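Local coordinates for protein FAD synthase (Thermoplasma volcanium GSS1, PDB 3GLV) that probably catalyses the transfer of the AMP portion of ATP to flavin mononucleotide, yielding the coenzyme FAD and diphosphate, at residues Y21-E24 against S25-G29; T41-N45 against G46-I50; D94-F97 against D98-E101. One frame throughout, in Å; residues are numbered along the deposited sequence.

Contact 1 (Y21-E24 against S25-G29); sequences YLKE and SKKLG
Over one face of the Y21 ring lies the hydroxyl of S25, one helical turn on; S25 OG is modelled 3.9 Å above the ring plane and displaced toward the rim, beside CD1 and CE1, though the position of this oxygen is less certain, as is its bond to Y21 O. The hydroxyl of Y21 runs on to the backbone of T8 and T90 in the parallel sheet. The other flat group, the E24 carboxylate, is met by the ammonium group of K27: K27 NZ lies 2.7 Å from E24 OE2, a salt bridge on the syn lone pair, the one facing OE1. The two side chains run side by side and point the same way, E24 bent at chi2 (-57°) and K27 extended beyond CG. A water 2.5 Å from E24 OE1 donates to that oxygen and accepts from K27 NZ, so both carboxylate oxygens are engaged. The contact lies at the C-terminal part of helix 16-26, the crossover of the beta-alpha-beta unit formed with strands 4-9 and 31-36, in a cytidylyltransferase-like fold of the HUP clan. The backbone pairs S25 N with Y21 O, K26 N with L22 O at 2.9 Å and K27 N with K23 O at 3.2 Å; a type I turn spans K26 to G29. Buried L22 packs on A7 and V34 of the sheet. Two further lysines have partners outside these two segments: K26 forms a salt bridge with D67, and K23 with E62 of the second subunit.

Contact 2 (T41-N45 against G46-I50); sequences TARNN and GKIPI
A Schellman motif ends helix 39-44 here, with G46 as its C-prime residue. K47 N reaches back to A42 O at 2.9 Å in a fairly straight bond (N-H...O 165°), while G46 N bonds to R43 O at 2.8 Å. N45 is the first residue to leave helical backbone angles, and the positive phi of G46 (62°), the signature of the C-prime position, turns the chain back across the helix end.

Beyond the turn, the loop lays its side chains against the last helical turn. A42 CB touches P49 CD at 3.8 Å, with CG of the same ring close by, and K47 O lies 3.4 Å from A42 CB. A42 and K47 also rest on V10, one of the residues inferred to bind ATP, so the helix end and its loop probably border the nucleotide site. Along another side of the turn R43 stretches from CG to NE and crosses obliquely to I48. The isoleucine lies over one face of the guanidinium, offset toward its rim, in van der Waals contact: I48 CD1 comes within 3.6 Å of R43 NH1, and I48 CG2 within 3.8 Å of R43 NH2. The CG1 branch of I48 stands beside its backbone N (chi1 -69°), which lets both branches reach the arginine.

K47 bends at chi3 and chi4, its CG passing N45 O, and its NZ pairs with a bound sulfate ion lying outside the two segments. The sulfate probably came from the crystallisation liquor, but a lysine holding an anion beside V10 is consistent with a place where phosphate groups of a nucleotide could be received.

Contact 3 (D94-F97 against D98-E101); sequences DQKF and DEAE
Q95 O accepts from E99 N at 3.0 Å, K96 O from A100 N and F97 O from E101 N, the first i to i+4 bonds of helix 96-109, with Q95 at the N-cap position. The Q95 side chain slants across that of D98 and donates from Q95 NE2 to D98 OD2 over 2.6 Å. D98 offers the anti lone pair, on the side away from OD1, and the oxygen lies in the plane of the Q95 amide although amide and carboxylate planes are nearly perpendicular (89°). Extended beyond CG, the glutamine chain also places OE1 on the backbone N of G92, so its amide is held at both ends.

The F97 side chain leaves the backbone with CG opposite N (chi1 174°), which carries the ring along the helix to E101. There E101 OE1 comes to 3.1 Å from F97 CE2, and the ring and carboxylate planes are turned 80° apart. D98 OD1 approaches the same ring, 3.7 Å from F97 CD2.

K96 and E99 take their polar partners outside these residues: K96 NZ binds the carbonyl of Y93 and makes a cation-pi contact with its ring, while E99 OE1 forms a salt bridge with R117 at the end of strand 114-117, tying the helix of this beta-alpha-beta unit to its outer strand.

D94, inferred to bind ATP, comes just before the cap. The bonds of Q95 to both G92 and D98 probably help hold the segment carrying D94 against the helix start. D98, in the first turn, would probably interact favourably with the positive end of the helix dipole.

Overall arrangement
Contact 1 is partly buried, whereas contacts 2 and 3 lie at the surface; none touches another. Contact 1 lies at the C-terminal end of helix 16-26 and contact 3 at the start of helix 96-109, each helix the crossover of its own beta-alpha-beta unit; contact 2 ends helix 39-44. Centres of contacts 1 and 2 are about 25 Å apart, on opposite sides of the chain's centre. The chemistry follows the place: contact 1 combines buried packing on the sheet with a salt bridge, contact 2 joins backbone capping to van der Waals contacts, and contact 3 relies on an amide-carboxylate bond. All three adjoin or hold inferred ATP-site residues; contact 1 alone is touched by the second subunit.

Contact 1 (Y21-E24 against S25-G29)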
ATOM      1  N   TYR A  21     -10.019   6.629  -2.230  1.00 18.92           N
ATOM      2  CA  TYR A  21     -11.147   6.280  -1.380  1.00 17.71           C
ATOM      3  C   TYR A  21     -10.766   6.239   0.084  1.00 18.80           C
ATOM      4  O   TYR A  21     -11.391   6.864   0.873  1.00 17.00           O
ATOM      5  CB  TYR A  21     -11.778   4.956  -1.823  1.00 18.33           C
ATOM      6  CG  TYR A  21     -12.870   4.374  -0.933  1.00 18.01           C
ATOM      7  CD1 TYR A  21     -14.031   5.038  -0.696  1.00 16.47           C
ATOM      8  CD2 TYR A  21     -12.726   3.141  -0.381  1.00 20.27           C
ATOM      9  CE1 TYR A  21     -14.994   4.493   0.069  1.00 17.31           C
ATOM     10  CE2 TYR A  21     -13.676   2.594   0.385  1.00 21.24           C
ATOM     11  CZ  TYR A  21     -14.805   3.265   0.613  1.00 17.25           C
ATOM     12  OH  TYR A  21     -15.730   2.682   1.385  1.00 17.98           O
ATOM     13  N   LEU A  22      -9.712   5.512   0.405  1.00 17.85           N
ATOM     14  CA  LEU A  22      -9.247   5.385   1.755  1.00 17.58           C
ATOM     15  C   LEU A  22      -8.748   6.722   2.341  1.00 17.16           C
ATOM     16  O   LEU A  22      -9.157   7.102   3.383  1.00 17.35           O
ATOM     17  CB  LEU A  22      -8.193   4.294   1.851  1.00 16.64           C
ATOM     18  CG  LEU A  22      -8.646   2.888   1.485  1.00 20.31           C
ATOM     19  CD1 LEU A  22      -7.576   1.844   1.709  1.00 22.50           C
ATOM     20  CD2 LEU A  22      -9.881   2.546   2.253  1.00 31.00           C
ATOM     21  N   LYS A  23      -7.894   7.430   1.630  1.00 18.09           N
ATOM     22  CA  LYS A  23      -7.347   8.687   2.089  1.00 18.97           C
ATOM     23  C   LYS A  23      -8.405   9.720   2.349  1.00 19.23           C
ATOM     24  O   LYS A  23      -8.337  10.455   3.373  1.00 18.94           O
ATOM     25  CB  LYS A  23      -6.294   9.211   1.137  1.00 19.62           C
ATOM     26  CG  LYS A  23      -5.680  10.494   1.552  1.00 22.39           C
ATOM     27  CD  LYS A  23      -4.482  10.935   0.619  1.00 26.61           C
ATOM     28  CE  LYS A  23      -3.257  10.001   0.744  1.00 27.20           C
ATOM     29  NZ  LYS A  23      -2.136  10.668   0.020  1.00 25.32           N
ATOM     30  N   GLU A  24      -9.389   9.811   1.453  1.00 19.11           N
ATOM     31  CA  GLU A  24     -10.438  10.818   1.640  1.00 18.80           C
ATOM     32  C   GLU A  24     -11.346  10.373   2.801  1.00 19.30           C
ATOM     33  O   GLU A  24     -11.810  11.200   3.542  1.00 17.67           O
ATOM     34  CB  GLU A  24     -11.237  11.051   0.373  1.00 19.13           C
ATOM     35  CG  GLU A  24     -10.442  11.675  -0.766  1.00 20.59           C
ATOM     36  CD  GLU A  24      -9.812  13.001  -0.386  1.00 20.50           C
ATOM     37  OE1 GLU A  24     -10.546  13.978  -0.196  1.00 22.02           O
ATOM     38  OE2 GLU A  24      -8.583  13.062  -0.279  1.00 21.82           O
ATOM     39  N   SER A  25     -11.534   9.050   2.990  1.00 18.68           N
ATOM     40  CA  SER A  25     -12.335   8.591   4.086  1.00 18.86           C
ATOM     41  C   SER A  25     -11.660   8.988   5.390  1.00 20.12           C
ATOM     42  O   SER A  25     -12.329   9.446   6.294  1.00 19.82           O
ATOM     43  CB  SER A  25     -12.608   7.093   4.027  1.00 19.00           C
ATOM     44  OG  SER A  25     -13.324   6.744   2.839  1.00 19.31           O
ATOM     45  N   LYS A  26     -10.331   8.804   5.486  1.00 21.05           N
ATOM     46  CA  LYS A  26      -9.589   9.106   6.711  1.00 21.18           C
ATOM     47  C   LYS A  26      -9.725  10.580   7.070  1.00 20.40           C
ATOM     48  O   LYS A  26      -9.880  10.945   8.232  1.00 19.95           O
ATOM     49  CB  LYS A  26      -8.142   8.711   6.576  1.00 22.49           C
ATOM     50  CG  LYS A  26      -7.226   9.101   7.771  1.00 25.82           C
ATOM     51  CD  LYS A  26      -7.659   8.515   9.096  1.00 27.78           C
ATOM     52  CE  LYS A  26      -6.623   8.802  10.198  1.00 31.14           C
ATOM     53  NZ  LYS A  26      -5.719   7.691  10.445  1.00 34.73           N
ATOM     54  N   LYS A  27      -9.747  11.430   6.049  1.00 19.99           N
ATOM     55  CA  LYS A  27      -9.838  12.867   6.267  1.00 18.80           C
ATOM     56  C   LYS A  27     -11.100  13.228   7.042  1.00 18.98           C
ATOM     57  O   LYS A  27     -11.165  14.333   7.593  1.00 17.64           O
ATOM     58  CB  LYS A  27      -9.850  13.646   4.953  1.00 17.11           C
ATOM     59  CG  LYS A  27      -8.500  13.724   4.300  1.00 18.44           C
ATOM     60  CD  LYS A  27      -8.544  14.517   3.020  1.00 18.08           C
ATOM     61  CE  LYS A  27      -7.158  14.571   2.414  1.00 17.07           C
ATOM     62  NZ  LYS A  27      -7.227  15.004   0.979  1.00 15.79           N
ATOM     63  N   LEU A  28     -12.115  12.364   7.036  1.00 19.05           N
ATOM     64  CA  LEU A  28     -13.401  12.757   7.612  1.00 19.95           C
ATOM     65  C   LEU A  28     -13.457  12.492   9.135  1.00 20.10           C
ATOM     66  O   LEU A  28     -14.420  12.876   9.803  1.00 20.29           O
ATOM     67  CB  LEU A  28     -14.575  12.062   6.896  1.00 19.58           C
ATOM     68  CG  LEU A  28     -14.900  12.303   5.414  1.00 18.69           C
ATOM     69  CD1 LEU A  28     -15.817  11.159   4.893  1.00 13.20           C
ATOM     70  CD2 LEU A  28     -15.501  13.687   5.133  1.00 15.43           C
ATOM     71  N   GLY A  29     -12.455  11.823   9.692  1.00 20.94           N
ATOM     72  CA  GLY A  29     -12.489  11.511  11.103  1.00 20.95           C
ATOM     73  C   GLY A  29     -11.110  11.297  11.694  1.00 21.38           C
ATOM     74  O   GLY A  29     -10.128  11.874  11.224  1.00 20.05           O
TER
HETATM   75  O   HOH W   1      -9.525  16.264   0.051  1.00 28.34           O

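Contact 2 (T41-N45 against G46-I50)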
ATOM      1  N   THR A  41     -17.788 -13.872  -0.238  1.00 28.45           N
ATOM      2  CA  THR A  41     -18.561 -12.680  -0.574  1.00 29.50           C
ATOM      3  C   THR A  41     -18.158 -12.116  -1.941  1.00 30.25           C
ATOM      4  O   THR A  41     -19.011 -11.931  -2.818  1.00 30.75           O
ATOM      5  CB  THR A  41     -18.307 -11.574   0.504  1.00 30.24           C
ATOM      6  OG1 THR A  41     -18.530 -12.153   1.788  1.00 30.86           O
ATOM      7  CG2 THR A  41     -19.222 -10.361   0.294  1.00 30.14           C
ATOM      8  N   ALA A  42     -16.862 -11.852  -2.137  1.00 29.24           N
ATOM      9  CA  ALA A  42     -16.417 -11.364  -3.444  1.00 30.00           C
ATOM     10  C   ALA A  42     -16.844 -12.305  -4.592  1.00 30.18           C
ATOM     11  O   ALA A  42     -17.396 -11.868  -5.615  1.00 29.49           O
ATOM     12  CB  ALA A  42     -14.860 -11.116  -3.468  1.00 28.44           C
ATOM     13  N   ARG A  43     -16.581 -13.591  -4.416  1.00 31.47           N
ATOM     14  CA  ARG A  43     -16.999 -14.574  -5.418  1.00 33.09           C
ATOM     15  C   ARG A  43     -18.499 -14.490  -5.699  1.00 35.08           C
ATOM     16  O   ARG A  43     -18.930 -14.523  -6.864  1.00 34.48           O
ATOM     17  CB  ARG A  43     -16.722 -15.993  -4.926  1.00 32.93           C
ATOM     18  CG  ARG A  43     -15.322 -16.429  -5.017  1.00 33.27           C
ATOM     19  CD  ARG A  43     -15.268 -17.945  -5.161  1.00 36.57           C
ATOM     20  NE  ARG A  43     -13.894 -18.202  -5.421  1.00 40.18           N
ATOM     21  CZ  ARG A  43     -13.373 -18.717  -6.521  1.00 37.63           C
ATOM     22  NH1 ARG A  43     -14.089 -19.227  -7.523  1.00 35.13           N
ATOM     23  NH2 ARG A  43     -12.075 -18.740  -6.555  1.00 37.13           N
ATOM     24  N   ASN A  44     -19.292 -14.421  -4.623  1.00 37.16           N
ATOM     25  CA  ASN A  44     -20.754 -14.432  -4.760  1.00 38.70           C
ATOM     26  C   ASN A  44     -21.239 -13.191  -5.432  1.00 39.47           C
ATOM     27  O   ASN A  44     -22.302 -13.216  -6.027  1.00 40.56           O
ATOM     28  CB  ASN A  44     -21.450 -14.550  -3.422  1.00 39.13           C
ATOM     29  CG  ASN A  44     -21.267 -15.903  -2.797  1.00 41.78           C
ATOM     30  OD1 ASN A  44     -21.729 -16.132  -1.692  1.00 45.77           O
ATOM     31  ND2 ASN A  44     -20.571 -16.808  -3.488  1.00 44.54           N
ATOM     32  N   ASN A  45     -20.479 -12.103  -5.326  1.00 39.87           N
ATOM     33  CA  ASN A  45     -20.801 -10.878  -6.050  1.00 40.44           C
ATOM     34  C   ASN A  45     -20.117 -10.851  -7.417  1.00 40.61           C
ATOM     35  O   ASN A  45     -19.968  -9.787  -8.027  1.00 41.01           O
ATOM     36  CB  ASN A  45     -20.441  -9.648  -5.215  1.00 40.78           C
ATOM     37  CG  ASN A  45     -21.154  -9.630  -3.852  1.00 42.56           C
ATOM     38  OD1 ASN A  45     -22.205 -10.265  -3.664  1.00 44.69           O
ATOM     39  ND2 ASN A  45     -20.571  -8.908  -2.889  1.00 44.82           N
ATOM     40  N   GLY A  46     -19.726 -12.027  -7.915  1.00 40.28           N
ATOM     41  CA  GLY A  46     -19.144 -12.130  -9.243  1.00 40.18           C
ATOM     42  C   GLY A  46     -17.832 -11.384  -9.465  1.00 39.66           C
ATOM     43  O   GLY A  46     -17.577 -10.907 -10.554  1.00 40.40           O
ATOM     44  N   LYS A  47     -16.995 -11.266  -8.448  1.00 38.37           N
ATOM     45  CA  LYS A  47     -15.654 -10.771  -8.676  1.00 37.70           C
ATOM     46  C   LYS A  47     -14.673 -11.674  -7.957  1.00 35.01           C
ATOM     47  O   LYS A  47     -14.390 -11.464  -6.784  1.00 35.06           O
ATOM     48  CB  LYS A  47     -15.517  -9.323  -8.182  1.00 38.86           C
ATOM     49  CG  LYS A  47     -16.826  -8.511  -8.288  1.00 42.96           C
ATOM     50  CD  LYS A  47     -16.590  -7.022  -7.964  1.00 46.91           C
ATOM     51  CE  LYS A  47     -16.337  -6.761  -6.478  1.00 47.24           C
ATOM     52  NZ  LYS A  47     -15.377  -5.592  -6.315  1.00 47.94           N
ATOM     53  N   ILE A  48     -14.174 -12.683  -8.663  1.00 31.54           N
ATOM     54  CA  ILE A  48     -13.205 -13.608  -8.110  1.00 29.44           C
ATOM     55  C   ILE A  48     -11.895 -12.841  -7.855  1.00 27.59           C
ATOM     56  O   ILE A  48     -11.320 -12.300  -8.778  1.00 28.03           O
ATOM     57  CB  ILE A  48     -12.974 -14.786  -9.084  1.00 29.38           C
ATOM     58  CG1 ILE A  48     -14.239 -15.669  -9.131  1.00 30.79           C
ATOM     59  CG2 ILE A  48     -11.744 -15.610  -8.697  1.00 27.59           C
ATOM     60  CD1 ILE A  48     -14.231 -16.789 -10.223  1.00 31.41           C
ATOM     61  N   PRO A  49     -11.432 -12.761  -6.606  1.00 25.18           N
ATOM     62  CA  PRO A  49     -10.135 -12.063  -6.450  1.00 24.34           C
ATOM     63  C   PRO A  49      -8.942 -13.032  -6.607  1.00 23.67           C
ATOM     64  O   PRO A  49      -9.049 -14.197  -6.246  1.00 25.38           O
ATOM     65  CB  PRO A  49     -10.193 -11.509  -5.040  1.00 24.06           C
ATOM     66  CG  PRO A  49     -11.297 -12.338  -4.334  1.00 26.36           C
ATOM     67  CD  PRO A  49     -12.105 -13.038  -5.331  1.00 24.02           C
ATOM     68  N   ILE A  50      -7.828 -12.549  -7.135  1.00 20.87           N
ATOM     69  CA  ILE A  50      -6.633 -13.364  -7.344  1.00 19.86           C
ATOM     70  C   ILE A  50      -5.791 -13.542  -6.048  1.00 18.95           C
ATOM     71  O   ILE A  50      -5.048 -14.533  -5.883  1.00 18.86           O
ATOM     72  CB  ILE A  50      -5.815 -12.698  -8.525  1.00 19.69           C
ATOM     73  CG1 ILE A  50      -4.881 -13.687  -9.166  1.00 21.80           C
ATOM     74  CG2 ILE A  50      -5.116 -11.446  -8.091  1.00 17.96           C
ATOM     75  CD1 ILE A  50      -4.180 -13.105 -10.359  1.00 26.90           C
TER

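Contact 3 (D94-F97 against D98-E101)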
ATOM      1  N   ASP A  94     -19.932   6.927  -7.228  1.00 33.27           N
ATOM      2  CA  ASP A  94     -20.874   6.290  -8.134  1.00 35.18           C
ATOM      3  C   ASP A  94     -22.075   5.624  -7.397  1.00 34.83           C
ATOM      4  O   ASP A  94     -23.085   5.276  -8.040  1.00 34.65           O
ATOM      5  CB  ASP A  94     -20.088   5.247  -8.969  1.00 35.84           C
ATOM      6  CG  ASP A  94     -19.144   4.335  -8.079  1.00 40.39           C
ATOM      7  OD1 ASP A  94     -18.274   4.842  -7.283  1.00 39.76           O
ATOM      8  OD2 ASP A  94     -19.277   3.085  -8.196  1.00 48.44           O
ATOM      9  N   GLN A  95     -22.003   5.498  -6.057  1.00 34.37           N
ATOM     10  CA  GLN A  95     -22.897   4.583  -5.330  1.00 34.12           C
ATOM     11  C   GLN A  95     -24.130   5.217  -4.668  1.00 34.01           C
ATOM     12  O   GLN A  95     -24.413   4.965  -3.509  1.00 33.23           O
ATOM     13  CB  GLN A  95     -22.098   3.811  -4.293  1.00 34.19           C
ATOM     14  CG  GLN A  95     -20.916   3.024  -4.815  1.00 34.86           C
ATOM     15  CD  GLN A  95     -20.401   2.099  -3.721  1.00 39.66           C
ATOM     16  OE1 GLN A  95     -19.309   2.292  -3.162  1.00 40.72           O
ATOM     17  NE2 GLN A  95     -21.232   1.133  -3.343  1.00 41.08           N
ATOM     18  N   LYS A  96     -24.886   6.015  -5.397  1.00 34.70           N
ATOM     19  CA  LYS A  96     -26.053   6.693  -4.807  1.00 35.63           C
ATOM     20  C   LYS A  96     -27.174   5.714  -4.480  1.00 35.65           C
ATOM     21  O   LYS A  96     -27.992   5.970  -3.581  1.00 34.82           O
ATOM     22  CB  LYS A  96     -26.591   7.774  -5.748  1.00 36.09           C
ATOM     23  CG  LYS A  96     -25.697   8.990  -5.851  1.00 38.66           C
ATOM     24  CD  LYS A  96     -25.705   9.579  -7.253  1.00 41.97           C
ATOM     25  CE  LYS A  96     -24.639   8.908  -8.157  1.00 44.34           C
ATOM     26  NZ  LYS A  96     -23.284   9.636  -8.193  1.00 45.03           N
ATOM     27  N   PHE A  97     -27.199   4.597  -5.205  1.00 35.53           N
ATOM     28  CA  PHE A  97     -28.222   3.598  -4.988  1.00 35.96           C
ATOM     29  C   PHE A  97     -27.923   2.891  -3.682  1.00 35.30           C
ATOM     30  O   PHE A  97     -28.797   2.810  -2.834  1.00 34.84           O
ATOM     31  CB  PHE A  97     -28.304   2.597  -6.158  1.00 36.63           C
ATOM     32  CG  PHE A  97     -29.253   1.455  -5.906  1.00 38.58           C
ATOM     33  CD1 PHE A  97     -30.622   1.616  -6.105  1.00 40.33           C
ATOM     34  CD2 PHE A  97     -28.778   0.227  -5.429  1.00 40.05           C
ATOM     35  CE1 PHE A  97     -31.510   0.557  -5.861  1.00 41.45           C
ATOM     36  CE2 PHE A  97     -29.658  -0.838  -5.192  1.00 41.52           C
ATOM     37  CZ  PHE A  97     -31.017  -0.671  -5.397  1.00 41.37           C
ATOM     38  N   ASP A  98     -26.696   2.391  -3.522  1.00 34.35           N
ATOM     39  CA  ASP A  98     -26.314   1.772  -2.266  1.00 35.19           C
ATOM     40  C   ASP A  98     -26.495   2.765  -1.095  1.00 34.89           C
ATOM     41  O   ASP A  98     -26.876   2.366  -0.002  1.00 34.57           O
ATOM     42  CB  ASP A  98     -24.866   1.285  -2.304  1.00 35.17           C
ATOM     43  CG  ASP A  98     -24.652   0.217  -3.328  1.00 36.72           C
ATOM     44  OD1 ASP A  98     -25.612  -0.508  -3.621  1.00 38.45           O
ATOM     45  OD2 ASP A  98     -23.535   0.100  -3.859  1.00 39.52           O
ATOM     46  N   GLU A  99     -26.262   4.052  -1.365  1.00 33.78           N
ATOM     47  CA  GLU A  99     -26.406   5.085  -0.344  1.00 33.30           C
ATOM     48  C   GLU A  99     -27.837   5.161   0.182  1.00 31.94           C
ATOM     49  O   GLU A  99     -28.044   5.133   1.391  1.00 30.06           O
ATOM     50  CB  GLU A  99     -25.918   6.454  -0.847  1.00 32.52           C
ATOM     51  CG  GLU A  99     -26.277   7.655   0.027  1.00 31.84           C
ATOM     52  CD  GLU A  99     -25.636   8.933  -0.509  1.00 34.06           C
ATOM     53  OE1 GLU A  99     -25.666   9.191  -1.716  1.00 33.99           O
ATOM     54  OE2 GLU A  99     -25.051   9.687   0.272  1.00 36.51           O
ATOM     55  N   ALA A 100     -28.797   5.258  -0.734  1.00 31.89           N
ATOM     56  CA  ALA A 100     -30.211   5.330  -0.382  1.00 31.54           C
ATOM     57  C   ALA A 100     -30.662   4.068   0.363  1.00 31.54           C
ATOM     58  O   ALA A 100     -31.389   4.143   1.353  1.00 31.87           O
ATOM     59  CB  ALA A 100     -31.055   5.544  -1.638  1.00 31.85           C
ATOM     60  N   GLU A 101     -30.217   2.916  -0.104  1.00 30.99           N
ATOM     61  CA  GLU A 101     -30.594   1.638   0.516  1.00 32.09           C
ATOM     62  C   GLU A 101     -30.067   1.532   1.945  1.00 30.29           C
ATOM     63  O   GLU A 101     -30.765   1.095   2.830  1.00 28.76           O
ATOM     64  CB  GLU A 101     -29.968   0.515  -0.283  1.00 33.64           C
ATOM     65  CG  GLU A 101     -30.588  -0.841  -0.154  1.00 38.51           C
ATOM     66  CD  GLU A 101     -30.439  -1.617  -1.486  1.00 44.85           C
ATOM     67  OE1 GLU A 101     -29.381  -1.483  -2.155  1.00 48.72           O
ATOM     68  OE2 GLU A 101     -31.380  -2.336  -1.881  1.00 47.94           O
TER